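Local coordinates for cytochrome P450 (Novosphingobium aromaticivorans, PDB 3OFT), which is a haem-containing member of the cytochrome P450 superfamily, with iron protoporphyrin IX bound inside a largely helical fold, at residues Met1-Val6 with Leu39-Ala44; Ala240-Met245 with Met353-Phe358; Leu274-Pro279 with His311-Ala316. All blocks are in the same frame, centred on the assembly; numbering follows the deposited sequence.

Interaction 1 (Met1-Val6 with Leu39-Ala44); sequences MIPAHV and LVWSTA
Val6 and Pro3, on the N-terminal tail, both lie on one side of the indole plane of Trp41, the tight part of the contact. Val6 arrives at about a right angle to the indole: CG1 fits against Trp41 CB at 3.5 Å, while CG2 stands over the ring face, 4.2 Å from the centroid of the five-membered ring, in a CH-pi contact. Val6 CG1 is anti to its own nitrogen (chi1 173°), which leaves CG2 beside that nitrogen, where it faces both the indole and the His5 imidazole. Pro3 comes in obliquely, its CD 3.9 Å from Trp41 NE1 and its CG at the same distance from Trp41 CZ2. A type I turn from Pro3 to Val6, closed by Val6 N to Pro3 O at 3.1 Å, brings both residues to the indole. Trp41 lies on strand 39-42 of the mixed sheet, between strands 11-12 and 48-51, and Trp49 of the latter meets it edge-to-face; His5 ND1 is hydrogen-bonded to Thr297 O.

The side nearer the terminus is looser. There the exposed Ile2 CD1 meets Thr43 CG2 at 3.5 Å, and a water lying in the indole plane accepts from Trp41 NE1 at 2.8 Å and donates to Met1 O at 3.2 Å. No direct hydrogen bond joins the two segments. The tail is therefore held on strand 39-42 by apolar cover over a tryptophan face, with one water satisfying the indole N-H and linking it to the backbone of the first residue.

Interaction 2 (Ala240-Met245 with Met353-Phe358); sequences AAMIGM and MEVIVF
The long helix 221-252 of the P450 fold packs here on helix 348-365 through Ile243, whose two branches engage Phe358 and Val355. The axes of the two segments approach to 10.5 Å and cross at -35°, with Ile243 and Val355 at the nearest backbone approach. Ile243 CG2 sits almost squarely over the phenyl ring of Phe358, 4.0 Å from its centroid and 7° off the normal, a CH-pi contact. The other branch, swung beside the backbone nitrogen (chi1 -69°), carries Ile243 CD1 to Phe358 CB at 3.8 Å and to Val355 CG2 at 4.0 Å. That same valine methyl also meets Met242 CG at 3.9 Å, so Val355 CG2 lies against two neighbouring residues of helix 221-252. Past Phe358, the rings of Trp362 and Phe140 extend the aromatic packing. The Met242 and Glu354 end of the contact borders the protoporphyrin IX pocket, and the Met242 side chain comes within about 4 Å of the haem. No hydrogen bond spans the helices: the joint is buried, the side chains that meet are apolar, and it rests on the fit of branched side chains against a ring face.

Interaction 3 (Leu274-Pro279 with His311-Ala316); sequences LMRRYP and HNLDPA
Arg277 O, near the end of helix 267-277, is buried against the methyls of Leu313 and has no hydrogen-bonding partner in the model: Leu313 CD2 lies 3.5 Å from it. The preceding carbonyl fares quite differently. Asn312 ND2 donates to Arg276 O at 2.9 Å, nearly straight (170°), meeting a lone pair in the carbonyl plane while the acceptor stays within the plane of the amide. The amide is fixed at both ends, since Asn312 OD1 accepts from Thr336 N, and Pro279 slides alongside it with CG 3.8 Å from Asn312 ND2.

Arg276 and the preceding Glu273 form the ExxR motif of the P450 K helix, joined by a salt bridge. A bend at chi3 (57°) turns the guanidinium so that its edge faces Asn312 O, and a water bridges the two, 3.0 Å from Arg276 NH1 and 2.7 Å from Asn312 O; NH1 also bonds Pro321 O. Arg277, whose NE is held by Glu322 O, rests NH1 3.7 Å from Leu313 CD1.

The K helix thus ends on the short helix 309-312, which follows strand 303-307, while beyond Pro279 the chain enters strand 282-287. Away from this contact, Leu274 and Met275 pack on helix 221-252, and Met275 also reaches helix 348-365.

From the N terminus, interaction 1 comes first: strand 39-42 comes back under the N-terminal tail, closing a loop of 32 residues at the edge of the fold. It is complete before the others begin. Interaction 2 then closes a loop of 107 residues between helices 221-252 and 348-365, and interaction 3 is nested inside it. The sheet that carries strand 39-42 also includes strands 282-287 and 303-307 in the 31-residue loop of interaction 3, although interactions 1 and 3 stay about 10 Å apart at their nearest atoms. Interactions 2 and 3 touch directly, Met245 CE meeting Tyr278 CD1 at 3.6 Å, and bring helices 221-252, 267-277 and 348-365 together, with Met242, Glu354 and Met275 near the haem.

Interaction 1 (Met1-Val6 with Leu39-Ala44)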
ATOM      1  N   MET A   1      16.834  -7.442 -26.645  1.00 32.68           N
ATOM      2  CA  MET A   1      16.823  -6.573 -27.854  1.00 31.88           C
ATOM      3  C   MET A   1      15.727  -5.509 -27.703  1.00 29.87           C
ATOM      4  O   MET A   1      14.761  -5.706 -26.975  1.00 30.47           O
ATOM      5  CB  MET A   1      16.633  -7.400 -29.127  1.00 33.16           C
ATOM      6  CG  MET A   1      17.715  -8.524 -29.352  1.00 37.81           C
ATOM      7  SD  MET A   1      19.356  -7.951 -29.880  1.00 49.37           S
ATOM      8  CE  MET A   1      20.358  -8.222 -28.397  1.00 45.24           C
ATOM      9  N   ILE A   2      15.869  -4.391 -28.400  1.00 26.36           N
ATOM     10  CA  ILE A   2      15.003  -3.239 -28.183  1.00 23.54           C
ATOM     11  C   ILE A   2      13.887  -3.156 -29.248  1.00 21.32           C
ATOM     12  O   ILE A   2      14.189  -3.153 -30.438  1.00 20.54           O
ATOM     13  CB  ILE A   2      15.883  -1.955 -28.181  1.00 23.31           C
ATOM     14  CG1 ILE A   2      16.996  -2.046 -27.114  1.00 22.91           C
ATOM     15  CG2 ILE A   2      15.056  -0.702 -28.024  1.00 23.21           C
ATOM     16  CD1 ILE A   2      16.580  -2.722 -25.794  1.00 22.23           C
ATOM     17  N   PRO A   3      12.599  -3.077 -28.835  1.00 19.23           N
ATOM     18  CA  PRO A   3      11.585  -3.010 -29.902  1.00 18.11           C
ATOM     19  C   PRO A   3      11.756  -1.743 -30.746  1.00 17.54           C
ATOM     20  O   PRO A   3      12.277  -0.737 -30.251  1.00 16.78           O
ATOM     21  CB  PRO A   3      10.259  -2.964 -29.133  1.00 17.78           C
ATOM     22  CG  PRO A   3      10.567  -3.585 -27.803  1.00 18.02           C
ATOM     23  CD  PRO A   3      11.987  -3.165 -27.501  1.00 18.53           C
ATOM     24  N   ALA A   4      11.311  -1.787 -32.001  1.00 17.12           N
ATOM     25  CA  ALA A   4      11.473  -0.631 -32.893  1.00 17.48           C
ATOM     26  C   ALA A   4      10.911   0.707 -32.378  1.00 17.29           C
ATOM     27  O   ALA A   4      11.469   1.772 -32.688  1.00 16.50           O
ATOM     28  CB  ALA A   4      10.913  -0.954 -34.306  1.00 16.78           C
ATOM     29  N   HIS A   5       9.811   0.692 -31.617  1.00 16.06           N
ATOM     30  CA  HIS A   5       9.178   1.952 -31.216  1.00 16.55           C
ATOM     31  C   HIS A   5       9.861   2.547 -29.960  1.00 17.18           C
ATOM     32  O   HIS A   5       9.415   3.528 -29.431  1.00 18.36           O
ATOM     33  CB  HIS A   5       7.666   1.735 -30.948  1.00 16.71           C
ATOM     34  CG  HIS A   5       7.399   0.674 -29.931  1.00 15.98           C
ATOM     35  ND1 HIS A   5       6.729   0.915 -28.744  1.00 17.00           N
ATOM     36  CD2 HIS A   5       7.767  -0.624 -29.897  1.00 13.94           C
ATOM     37  CE1 HIS A   5       6.662  -0.207 -28.045  1.00 13.55           C
ATOM     38  NE2 HIS A   5       7.307  -1.148 -28.711  1.00 21.45           N
ATOM     39  N   VAL A   6      10.906   1.898 -29.454  1.00 17.46           N
ATOM     40  CA  VAL A   6      11.624   2.383 -28.286  1.00 16.31           C
ATOM     41  C   VAL A   6      12.915   3.055 -28.748  1.00 17.67           C
ATOM     42  O   VAL A   6      13.837   2.369 -29.209  1.00 17.39           O
ATOM     43  CB  VAL A   6      11.978   1.232 -27.348  1.00 16.66           C
ATOM     44  CG1 VAL A   6      12.890   1.712 -26.200  1.00 16.55           C
ATOM     45  CG2 VAL A   6      10.678   0.547 -26.819  1.00 15.08           C
ATOM     46  N   LEU A  39      10.045   8.909 -19.541  1.00 13.37           N
ATOM     47  CA  LEU A  39       9.454   7.586 -19.851  1.00 13.40           C
ATOM     48  C   LEU A  39      10.558   6.752 -20.458  1.00 13.26           C
ATOM     49  O   LEU A  39      11.097   7.130 -21.514  1.00 15.07           O
ATOM     50  CB  LEU A  39       8.254   7.729 -20.802  1.00 13.78           C
ATOM     51  CG  LEU A  39       7.315   6.569 -21.121  1.00 14.97           C
ATOM     52  CD1 LEU A  39       6.843   5.821 -19.871  1.00 13.19           C
ATOM     53  CD2 LEU A  39       6.082   7.103 -21.896  1.00 15.81           C
ATOM     54  N   VAL A  40      10.963   5.691 -19.754  1.00 12.65           N
ATOM     55  CA  VAL A  40      12.124   4.855 -20.135  1.00 11.89           C
ATOM     56  C   VAL A  40      11.660   3.415 -20.371  1.00 12.62           C
ATOM     57  O   VAL A  40      10.587   3.009 -19.883  1.00 11.87           O
ATOM     58  CB  VAL A  40      13.305   4.917 -19.083  1.00 11.65           C
ATOM     59  CG1 VAL A  40      13.947   6.299 -19.071  1.00 12.41           C
ATOM     60  CG2 VAL A  40      12.863   4.540 -17.658  1.00 10.71           C
ATOM     61  N   TRP A  41      12.422   2.653 -21.149  1.00 12.25           N
ATOM     62  CA  TRP A  41      12.108   1.247 -21.399  1.00 11.95           C
ATOM     63  C   TRP A  41      13.161   0.446 -20.705  1.00 12.23           C
ATOM     64  O   TRP A  41      14.321   0.556 -21.066  1.00 12.98           O
ATOM     65  CB  TRP A  41      12.193   0.927 -22.893  1.00 12.64           C
ATOM     66  CG  TRP A  41      12.036  -0.545 -23.209  1.00 11.11           C
ATOM     67  CD1 TRP A  41      13.036  -1.459 -23.414  1.00 14.91           C
ATOM     68  CD2 TRP A  41      10.802  -1.249 -23.367  1.00 13.76           C
ATOM     69  NE1 TRP A  41      12.488  -2.710 -23.691  1.00 11.65           N
ATOM     70  CE2 TRP A  41      11.121  -2.597 -23.677  1.00 13.99           C
ATOM     71  CE3 TRP A  41       9.452  -0.864 -23.310  1.00 12.24           C
ATOM     72  CZ2 TRP A  41      10.144  -3.562 -23.911  1.00 14.25           C
ATOM     73  CZ3 TRP A  41       8.475  -1.833 -23.550  1.00 15.21           C
ATOM     74  CH2 TRP A  41       8.835  -3.164 -23.855  1.00 12.72           C
ATOM     75  N   SER A  42      12.786  -0.368 -19.711  1.00 11.72           N
ATOM     76  CA  SER A  42      13.776  -1.201 -19.040  1.00 12.06           C
ATOM     77  C   SER A  42      13.822  -2.529 -19.760  1.00 13.27           C
ATOM     78  O   SER A  42      12.787  -3.075 -20.125  1.00 12.14           O
ATOM     79  CB  SER A  42      13.452  -1.429 -17.555  1.00 12.03           C
ATOM     80  OG  SER A  42      14.333  -2.393 -17.001  1.00 13.61           O
ATOM     81  N   THR A  43      15.039  -3.041 -19.964  1.00 14.24           N
ATOM     82  CA  THR A  43      15.212  -4.378 -20.522  1.00 15.83           C
ATOM     83  C   THR A  43      15.040  -5.501 -19.488  1.00 16.74           C
ATOM     84  O   THR A  43      14.859  -6.665 -19.876  1.00 16.35           O
ATOM     85  CB  THR A  43      16.586  -4.522 -21.161  1.00 16.51           C
ATOM     86  OG1 THR A  43      17.565  -4.133 -20.204  1.00 15.92           O
ATOM     87  CG2 THR A  43      16.694  -3.613 -22.371  1.00 17.80           C
ATOM     88  N   ALA A  44      15.046  -5.164 -18.186  1.00 15.69           N
ATOM     89  CA  ALA A  44      14.906  -6.189 -17.145  1.00 14.88           C
ATOM     90  C   ALA A  44      13.446  -6.612 -17.069  1.00 14.31           C
ATOM     91  O   ALA A  44      12.560  -5.943 -17.648  1.00 14.66           O
ATOM     92  CB  ALA A  44      15.405  -5.670 -15.779  1.00 15.02           C
TER
HETATM   93  O   HOH W   1      13.612  -5.231 -24.042  1.00 23.50           O

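Interaction 2 (Ala240-Met245 with Met353-Phe358)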
ATOM      1  N   ALA A 240       1.672  -1.990   6.590  1.00  6.13           N
ATOM      2  CA  ALA A 240       2.912  -2.276   7.250  1.00  7.23           C
ATOM      3  C   ALA A 240       4.020  -1.305   6.784  1.00  6.64           C
ATOM      4  O   ALA A 240       4.810  -0.802   7.609  1.00  7.28           O
ATOM      5  CB  ALA A 240       3.307  -3.754   7.010  1.00  7.61           C
ATOM      6  N   ALA A 241       4.087  -1.058   5.480  1.00  6.25           N
ATOM      7  CA  ALA A 241       5.149  -0.224   4.915  1.00  6.61           C
ATOM      8  C   ALA A 241       5.007   1.214   5.395  1.00  6.27           C
ATOM      9  O   ALA A 241       5.982   1.827   5.821  1.00  6.52           O
ATOM     10  CB  ALA A 241       5.130  -0.257   3.391  1.00  6.97           C
ATOM     11  N   MET A 242       3.787   1.723   5.358  1.00  6.45           N
ATOM     12  CA  MET A 242       3.537   3.116   5.732  1.00  7.57           C
ATOM     13  C   MET A 242       3.817   3.336   7.230  1.00  8.17           C
ATOM     14  O   MET A 242       4.434   4.346   7.600  1.00  7.71           O
ATOM     15  CB  MET A 242       2.103   3.536   5.375  1.00  7.31           C
ATOM     16  CG  MET A 242       1.822   5.080   5.627  1.00  9.39           C
ATOM     17  SD  MET A 242       2.963   6.237   4.827  1.00 12.17           S
ATOM     18  CE  MET A 242       2.395   6.072   3.105  1.00 10.49           C
ATOM     19  N   ILE A 243       3.355   2.403   8.066  1.00  8.37           N
ATOM     20  CA  ILE A 243       3.556   2.523   9.518  1.00  9.53           C
ATOM     21  C   ILE A 243       5.048   2.501   9.816  1.00  9.64           C
ATOM     22  O   ILE A 243       5.525   3.286  10.646  1.00  9.24           O
ATOM     23  CB  ILE A 243       2.778   1.432  10.349  1.00  9.77           C
ATOM     24  CG1 ILE A 243       1.251   1.644  10.294  1.00 11.74           C
ATOM     25  CG2 ILE A 243       3.243   1.326  11.831  1.00  9.70           C
ATOM     26  CD1 ILE A 243       0.763   3.006  10.656  1.00 14.45           C
ATOM     27  N   GLY A 244       5.774   1.601   9.144  1.00  9.08           N
ATOM     28  CA  GLY A 244       7.255   1.570   9.295  1.00  8.18           C
ATOM     29  C   GLY A 244       7.922   2.891   8.903  1.00  7.63           C
ATOM     30  O   GLY A 244       8.824   3.370   9.617  1.00  7.06           O
ATOM     31  N   MET A 245       7.467   3.501   7.798  1.00  6.64           N
ATOM     32  CA  MET A 245       8.067   4.743   7.322  1.00  6.74           C
ATOM     33  C   MET A 245       7.766   5.891   8.304  1.00  6.72           C
ATOM     34  O   MET A 245       8.615   6.767   8.554  1.00  6.72           O
ATOM     35  CB  MET A 245       7.492   5.113   5.954  1.00  8.36           C
ATOM     36  CG  MET A 245       8.050   4.304   4.782  1.00 10.26           C
ATOM     37  SD  MET A 245       9.849   4.185   4.735  1.00 14.53           S
ATOM     38  CE  MET A 245      10.439   5.789   5.186  1.00 22.12           C
ATOM     39  N   MET A 353      -6.858   6.806   8.941  1.00  9.55           N
ATOM     40  CA  MET A 353      -7.260   6.538  10.324  1.00  9.94           C
ATOM     41  C   MET A 353      -6.264   5.628  11.046  1.00 10.03           C
ATOM     42  O   MET A 353      -5.947   5.850  12.217  1.00 10.26           O
ATOM     43  CB  MET A 353      -8.695   5.951  10.381  1.00  9.01           C
ATOM     44  CG  MET A 353      -9.289   5.701  11.813  1.00 13.47           C
ATOM     45  SD  MET A 353      -8.789   4.082  12.472  1.00 16.82           S
ATOM     46  CE  MET A 353     -10.100   3.052  11.770  1.00 15.04           C
ATOM     47  N   GLU A 354      -5.801   4.584  10.380  1.00  8.95           N
ATOM     48  CA  GLU A 354      -4.796   3.706  10.989  1.00 10.00           C
ATOM     49  C   GLU A 354      -3.495   4.465  11.313  1.00  9.82           C
ATOM     50  O   GLU A 354      -2.907   4.260  12.389  1.00  9.18           O
ATOM     51  CB  GLU A 354      -4.475   2.550  10.059  1.00 10.23           C
ATOM     52  CG  GLU A 354      -5.661   1.597   9.864  1.00 12.31           C
ATOM     53  CD  GLU A 354      -5.357   0.506   8.802  1.00 20.05           C
ATOM     54  OE1 GLU A 354      -5.323  -0.668   9.126  1.00 21.40           O
ATOM     55  OE2 GLU A 354      -5.142   0.831   7.618  1.00 25.35           O
ATOM     56  N   VAL A 355      -3.050   5.324  10.397  1.00  9.16           N
ATOM     57  CA  VAL A 355      -1.812   6.099  10.643  1.00  9.79           C
ATOM     58  C   VAL A 355      -2.032   7.080  11.811  1.00  9.86           C
ATOM     59  O   VAL A 355      -1.159   7.211  12.698  1.00  9.26           O
ATOM     60  CB  VAL A 355      -1.318   6.849   9.388  1.00  9.23           C
ATOM     61  CG1 VAL A 355      -0.164   7.877   9.753  1.00 10.30           C
ATOM     62  CG2 VAL A 355      -0.844   5.829   8.332  1.00  9.36           C
ATOM     63  N   ILE A 356      -3.164   7.772  11.795  1.00  8.27           N
ATOM     64  CA  ILE A 356      -3.523   8.683  12.935  1.00  9.69           C
ATOM     65  C   ILE A 356      -3.586   7.935  14.274  1.00  9.63           C
ATOM     66  O   ILE A 356      -3.038   8.368  15.284  1.00  9.81           O
ATOM     67  CB  ILE A 356      -4.869   9.404  12.655  1.00 11.02           C
ATOM     68  CG1 ILE A 356      -4.658  10.457  11.551  1.00 10.88           C
ATOM     69  CG2 ILE A 356      -5.472   9.989  13.967  1.00 11.94           C
ATOM     70  CD1 ILE A 356      -5.987  11.029  10.922  1.00 12.59           C
ATOM     71  N   VAL A 357      -4.229   6.785  14.291  1.00  9.39           N
ATOM     72  CA  VAL A 357      -4.344   6.041  15.536  1.00 11.85           C
ATOM     73  C   VAL A 357      -2.971   5.528  16.036  1.00 11.63           C
ATOM     74  O   VAL A 357      -2.678   5.502  17.260  1.00  9.68           O
ATOM     75  CB  VAL A 357      -5.438   4.970  15.282  1.00 13.77           C
ATOM     76  CG1 VAL A 357      -5.007   3.517  15.485  1.00 16.15           C
ATOM     77  CG2 VAL A 357      -6.766   5.438  15.869  1.00 13.39           C
ATOM     78  N   PHE A 358      -2.134   5.138  15.074  1.00 10.37           N
ATOM     79  CA  PHE A 358      -0.756   4.769  15.369  1.00 10.43           C
ATOM     80  C   PHE A 358       0.017   5.912  16.020  1.00 11.00           C
ATOM     81  O   PHE A 358       0.657   5.732  17.070  1.00 11.16           O
ATOM     82  CB  PHE A 358      -0.017   4.271  14.108  1.00  8.51           C
ATOM     83  CG  PHE A 358       1.449   4.149  14.334  1.00 10.04           C
ATOM     84  CD1 PHE A 358       1.938   3.163  15.188  1.00 11.04           C
ATOM     85  CD2 PHE A 358       2.334   5.066  13.790  1.00 11.03           C
ATOM     86  CE1 PHE A 358       3.259   3.089  15.483  1.00 10.52           C
ATOM     87  CE2 PHE A 358       3.679   4.999  14.079  1.00 13.55           C
ATOM     88  CZ  PHE A 358       4.148   4.006  14.926  1.00 12.90           C
TER

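Interaction 3 (Leu274-Pro279 with His311-Ala316)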
ATOM      1  N   LEU A 274       2.949  13.045   6.220  1.00  8.13           N
ATOM      2  CA  LEU A 274       3.853  11.866   6.192  1.00  8.80           C
ATOM      3  C   LEU A 274       3.462  10.855   5.094  1.00  8.27           C
ATOM      4  O   LEU A 274       4.333  10.253   4.449  1.00  9.17           O
ATOM      5  CB  LEU A 274       3.864  11.170   7.558  1.00  7.34           C
ATOM      6  CG  LEU A 274       4.493  12.088   8.618  1.00 11.07           C
ATOM      7  CD1 LEU A 274       4.367  11.538  10.043  1.00 13.54           C
ATOM      8  CD2 LEU A 274       5.941  12.405   8.270  1.00 10.63           C
ATOM      9  N   MET A 275       2.162  10.693   4.891  1.00  8.48           N
ATOM     10  CA  MET A 275       1.661   9.798   3.809  1.00  7.91           C
ATOM     11  C   MET A 275       2.045  10.324   2.426  1.00  8.30           C
ATOM     12  O   MET A 275       2.394   9.551   1.534  1.00  8.33           O
ATOM     13  CB  MET A 275       0.164   9.513   3.936  1.00  9.31           C
ATOM     14  CG  MET A 275      -0.150   8.758   5.233  1.00  8.88           C
ATOM     15  SD  MET A 275      -1.900   8.523   5.656  1.00 14.93           S
ATOM     16  CE  MET A 275      -2.316   7.262   4.461  1.00 13.51           C
ATOM     17  N   ARG A 276       2.054  11.638   2.265  1.00  7.62           N
ATOM     18  CA  ARG A 276       2.491  12.276   1.021  1.00  8.12           C
ATOM     19  C   ARG A 276       3.999  12.087   0.881  1.00  6.97           C
ATOM     20  O   ARG A 276       4.501  11.859  -0.227  1.00  6.61           O
ATOM     21  CB  ARG A 276       2.163  13.802   1.068  1.00  7.39           C
ATOM     22  CG  ARG A 276       2.504  14.525  -0.203  1.00  8.75           C
ATOM     23  CD  ARG A 276       2.815  16.023   0.030  1.00 11.59           C
ATOM     24  NE  ARG A 276       3.914  16.267   1.001  1.00 10.10           N
ATOM     25  CZ  ARG A 276       5.218  16.220   0.719  1.00  9.47           C
ATOM     26  NH1 ARG A 276       5.672  15.862  -0.487  1.00  8.74           N
ATOM     27  NH2 ARG A 276       6.106  16.489   1.687  1.00 10.65           N
ATOM     28  N   ARG A 277       4.712  12.204   2.007  1.00  7.10           N
ATOM     29  CA  ARG A 277       6.199  12.269   1.990  1.00  7.63           C
ATOM     30  C   ARG A 277       6.842  10.907   1.705  1.00  7.26           C
ATOM     31  O   ARG A 277       7.940  10.843   1.135  1.00  7.03           O
ATOM     32  CB  ARG A 277       6.711  12.780   3.362  1.00  7.47           C
ATOM     33  CG  ARG A 277       8.246  12.773   3.584  1.00  8.37           C
ATOM     34  CD  ARG A 277       9.022  13.646   2.568  1.00 12.52           C
ATOM     35  NE  ARG A 277      10.484  13.511   2.779  1.00 11.79           N
ATOM     36  CZ  ARG A 277      11.245  12.530   2.298  1.00 11.86           C
ATOM     37  NH1 ARG A 277      10.713  11.531   1.609  1.00 10.53           N
ATOM     38  NH2 ARG A 277      12.543  12.502   2.581  1.00 12.77           N
ATOM     39  N   TYR A 278       6.195   9.827   2.162  1.00  7.29           N
ATOM     40  CA  TYR A 278       6.813   8.465   2.089  1.00  7.92           C
ATOM     41  C   TYR A 278       6.021   7.412   1.316  1.00  7.84           C
ATOM     42  O   TYR A 278       5.778   6.307   1.853  1.00  8.45           O
ATOM     43  CB  TYR A 278       7.175   7.898   3.487  1.00  6.27           C
ATOM     44  CG  TYR A 278       8.094   8.831   4.251  1.00  8.92           C
ATOM     45  CD1 TYR A 278       9.429   8.987   3.856  1.00 10.72           C
ATOM     46  CD2 TYR A 278       7.628   9.569   5.335  1.00  7.28           C
ATOM     47  CE1 TYR A 278      10.306   9.874   4.554  1.00 11.10           C
ATOM     48  CE2 TYR A 278       8.494  10.449   6.038  1.00 11.93           C
ATOM     49  CZ  TYR A 278       9.831  10.568   5.652  1.00 10.33           C
ATOM     50  OH  TYR A 278      10.717  11.415   6.317  1.00 13.84           O
ATOM     51  N   PRO A 279       5.685   7.703   0.039  1.00  8.40           N
ATOM     52  CA  PRO A 279       4.928   6.728  -0.727  1.00  8.22           C
ATOM     53  C   PRO A 279       5.836   5.617  -1.250  1.00  8.57           C
ATOM     54  O   PRO A 279       6.978   5.892  -1.714  1.00 10.20           O
ATOM     55  CB  PRO A 279       4.381   7.569  -1.899  1.00  8.54           C
ATOM     56  CG  PRO A 279       5.547   8.559  -2.180  1.00  8.45           C
ATOM     57  CD  PRO A 279       5.896   8.956  -0.725  1.00  8.66           C
ATOM     58  N   HIS A 311       5.881  10.738  -8.698  1.00 10.09           N
ATOM     59  CA  HIS A 311       5.002  11.938  -8.681  1.00 10.47           C
ATOM     60  C   HIS A 311       5.213  12.744  -7.402  1.00 11.04           C
ATOM     61  O   HIS A 311       5.626  13.934  -7.470  1.00 11.22           O
ATOM     62  CB  HIS A 311       3.517  11.555  -8.834  1.00 10.58           C
ATOM     63  CG  HIS A 311       2.577  12.724  -8.838  1.00 10.37           C
ATOM     64  ND1 HIS A 311       2.747  13.827  -9.646  1.00 15.25           N
ATOM     65  CD2 HIS A 311       1.444  12.944  -8.141  1.00  6.59           C
ATOM     66  CE1 HIS A 311       1.769  14.689  -9.426  1.00 10.03           C
ATOM     67  NE2 HIS A 311       0.957  14.167  -8.533  1.00 15.86           N
ATOM     68  N   ASN A 312       4.924  12.134  -6.247  1.00  9.31           N
ATOM     69  CA  ASN A 312       5.014  12.858  -4.963  1.00  8.73           C
ATOM     70  C   ASN A 312       6.330  13.555  -4.694  1.00  8.80           C
ATOM     71  O   ASN A 312       6.329  14.664  -4.167  1.00  8.71           O
ATOM     72  CB  ASN A 312       4.743  11.968  -3.779  1.00  7.10           C
ATOM     73  CG  ASN A 312       3.316  11.472  -3.742  1.00  7.48           C
ATOM     74  OD1 ASN A 312       2.647  11.350  -4.782  1.00  9.45           O
ATOM     75  ND2 ASN A 312       2.837  11.182  -2.540  1.00  9.74           N
ATOM     76  N   LEU A 313       7.438  12.911  -5.020  1.00  8.05           N
ATOM     77  CA  LEU A 313       8.725  13.472  -4.647  1.00  9.27           C
ATOM     78  C   LEU A 313       9.499  14.128  -5.802  1.00 10.63           C
ATOM     79  O   LEU A 313      10.714  14.357  -5.676  1.00 11.36           O
ATOM     80  CB  LEU A 313       9.585  12.402  -3.944  1.00  8.96           C
ATOM     81  CG  LEU A 313       8.966  11.807  -2.658  1.00  8.53           C
ATOM     82  CD1 LEU A 313      10.003  10.934  -1.991  1.00  8.47           C
ATOM     83  CD2 LEU A 313       8.469  12.912  -1.645  1.00 10.77           C
ATOM     84  N   ASP A 314       8.821  14.386  -6.920  1.00 10.63           N
ATOM     85  CA  ASP A 314       9.452  14.979  -8.107  1.00 12.17           C
ATOM     86  C   ASP A 314       9.323  16.494  -7.859  1.00 13.36           C
ATOM     87  O   ASP A 314       8.187  17.002  -7.799  1.00 13.69           O
ATOM     88  CB  ASP A 314       8.675  14.607  -9.381  1.00 11.46           C
ATOM     89  CG  ASP A 314       9.255  15.266 -10.669  1.00 17.44           C
ATOM     90  OD1 ASP A 314      10.129  16.159 -10.550  1.00 14.64           O
ATOM     91  OD2 ASP A 314       8.860  14.847 -11.801  1.00 20.12           O
ATOM     92  N   PRO A 315      10.465  17.182  -7.666  1.00 14.91           N
ATOM     93  CA  PRO A 315      10.452  18.647  -7.438  1.00 16.61           C
ATOM     94  C   PRO A 315       9.794  19.432  -8.579  1.00 17.48           C
ATOM     95  O   PRO A 315       9.345  20.562  -8.377  1.00 18.31           O
ATOM     96  CB  PRO A 315      11.928  19.023  -7.270  1.00 16.05           C
ATOM     97  CG  PRO A 315      12.741  17.846  -7.616  1.00 17.91           C
ATOM     98  CD  PRO A 315      11.838  16.632  -7.805  1.00 14.82           C
ATOM     99  N   ALA A 316       9.678  18.811  -9.747  1.00 16.68           N
ATOM    100  CA  ALA A 316       8.950  19.450 -10.831  1.00 17.25           C
ATOM    101  C   ALA A 316       7.410  19.385 -10.651  1.00 17.17           C
ATOM    102  O   ALA A 316       6.688  20.189 -11.238  1.00 17.00           O
ATOM    103  CB  ALA A 316       9.421  18.922 -12.193  1.00 17.80           C
TER
HETATM  104  O   HOH W   2       4.045  15.492  -2.994  1.00 14.66           O